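PDB 6JC0: putative molybdenum cofactor biosynthesis protein D2 (MoaD2) / thiamine S from Mycobacterium smegmatis, which probably acts as a small ubiquitin-like sulfur carrier of the MoaD/ThiS type, supplying sulfur for the synthesis of the molybdenum cofactor. Local coordinates for residues B[29-32]-B[33-36]. Residues are numbered along the deposited sequence; the frame is centred on the assembly and turned at random.
Sequences EIAT and GTSV
Thr34 turns back on Ala31 and grips its carbonyl oxygen twice, closing a type II beta turn that runs from Ala31 to Thr34. The backbone bond, Thr34 N to Ala31 O, is 3.0 Å long with an N-H...O angle of 152°. The second donor is the hydroxyl: Thr34 OG1 gives its proton to Ala31 O at 2.5 Å, a short bond lying closer to the carbonyl plane than the amide does. A chi1 of -62° sets OG1 beside Thr34's own backbone N, and the bond to Ala31 O then holds the rotation of the side chain. Ala31 CB adds a contact of 3.7 Å to Thr34 OG1. On the apolar side Ile30 and Thr34 are both buried: the end of Ile30 lies across the threonine, CD1 being 3.8 Å from Thr34 CB, and Ile30 continues onto Val7 and Val9 of strand 6-13. The solvent side is looser, with Ala31 and Thr32 exposed. Thr32 has its CB directed away from residues 33-36, while its side chain touches Val7 and its OG1 bonds weakly to Thr5 O. Gly33 takes the positive phi, 100°, of the turn's third position. Beyond it, Ser35 N-caps helix 36-44 through OG to Glu38 N. The turn thus links strand 25-31, at the edge of the chain's sheet, to the central helix of the beta-grasp, ubiquitin-like fold.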
ATOM      1  N   GLU B  29      -1.013  -2.369  50.635  1.00 18.59           N
ATOM      2  CA  GLU B  29      -1.148  -1.246  51.554  1.00 21.17           C
ATOM      3  C   GLU B  29       0.096  -0.367  51.495  1.00 23.64           C
ATOM      4  O   GLU B  29       1.206  -0.832  51.761  1.00 22.75           O
ATOM      5  CB  GLU B  29      -1.372  -1.733  52.988  1.00 26.51           C
ATOM      6  CG  GLU B  29      -2.805  -2.117  53.313  1.00 36.36           C
ATOM      7  CD  GLU B  29      -2.986  -2.491  54.776  1.00 47.42           C
ATOM      8  OE1 GLU B  29      -2.109  -3.191  55.327  1.00 47.80           O
ATOM      9  OE2 GLU B  29      -4.001  -2.079  55.378  1.00 53.32           O
ATOM     10  N   ILE B  30      -0.088   0.902  51.143  1.00 19.61           N
ATOM     11  CA  ILE B  30       1.016   1.854  51.150  1.00 18.40           C
ATOM     12  C   ILE B  30       0.656   3.096  51.952  1.00 21.65           C
ATOM     13  O   ILE B  30      -0.517   3.464  52.046  1.00 24.57           O
ATOM     14  CB  ILE B  30       1.413   2.285  49.732  1.00 28.30           C
ATOM     15  CG1 ILE B  30       0.241   2.996  49.055  1.00 25.17           C
ATOM     16  CG2 ILE B  30       1.899   1.085  48.917  1.00 24.74           C
ATOM     17  CD1 ILE B  30       0.614   3.689  47.788  1.00 23.71           C
ATOM     18  N   ALA B  31       1.671   3.736  52.525  1.00 20.83           N
ATOM     19  CA  ALA B  31       1.469   4.956  53.298  1.00 21.79           C
ATOM     20  C   ALA B  31       0.790   6.017  52.443  1.00 22.44           C
ATOM     21  O   ALA B  31       1.190   6.257  51.302  1.00 20.18           O
ATOM     22  CB  ALA B  31       2.792   5.476  53.835  1.00 16.87           C
ATOM     23  N   THR B  32      -0.249   6.633  52.996  1.00 20.98           N
ATOM     24  CA  THR B  32      -0.969   7.690  52.301  1.00 24.80           C
ATOM     25  C   THR B  32      -0.005   8.807  51.931  1.00 24.16           C
ATOM     26  O   THR B  32       0.757   9.286  52.773  1.00 27.90           O
ATOM     27  CB  THR B  32      -2.118   8.249  53.159  1.00 29.13           C
ATOM     28  OG1 THR B  32      -2.957   7.170  53.587  1.00 30.84           O
ATOM     29  CG2 THR B  32      -2.949   9.245  52.359  1.00 24.77           C
ATOM     30  N   GLY B  33      -0.021   9.194  50.660  1.00 21.10           N
ATOM     31  CA  GLY B  33       0.884  10.215  50.167  1.00 29.10           C
ATOM     32  C   GLY B  33       2.085   9.658  49.423  1.00 28.16           C
ATOM     33  O   GLY B  33       2.862  10.417  48.845  1.00 25.69           O
ATOM     34  N   THR B  34       2.245   8.337  49.444  1.00 24.54           N
ATOM     35  CA  THR B  34       3.328   7.685  48.715  1.00 21.38           C
ATOM     36  C   THR B  34       3.261   8.053  47.237  1.00 23.37           C
ATOM     37  O   THR B  34       2.208   7.946  46.616  1.00 19.88           O
ATOM     38  CB  THR B  34       3.269   6.146  48.852  1.00 18.76           C
ATOM     39  OG1 THR B  34       3.423   5.770  50.226  1.00 17.92           O
ATOM     40  CG2 THR B  34       4.364   5.486  48.028  1.00 12.79           C
ATOM     41  N   SER B  35       4.377   8.503  46.679  1.00 20.33           N
ATOM     42  CA  SER B  35       4.417   8.848  45.265  1.00 22.46           C
ATOM     43  C   SER B  35       4.439   7.581  44.417  1.00 20.47           C
ATOM     44  O   SER B  35       4.775   6.504  44.911  1.00 17.18           O
ATOM     45  CB  SER B  35       5.636   9.713  44.950  1.00 21.26           C
ATOM     46  OG  SER B  35       6.820   8.933  44.961  1.00 23.80           O
ATOM     47  N   VAL B  36       4.087   7.712  43.143  1.00 18.06           N
ATOM     48  CA  VAL B  36       4.140   6.575  42.231  1.00 20.10           C
ATOM     49  C   VAL B  36       5.565   6.040  42.149  1.00 22.47           C
ATOM     50  O   VAL B  36       5.778   4.830  42.114  1.00 20.01           O
ATOM     51  CB  VAL B  36       3.646   6.944  40.823  1.00 17.06           C
ATOM     52  CG1 VAL B  36       3.727   5.738  39.898  1.00 16.91           C
ATOM     53  CG2 VAL B  36       2.218   7.472  40.881  1.00 20.29           C
TER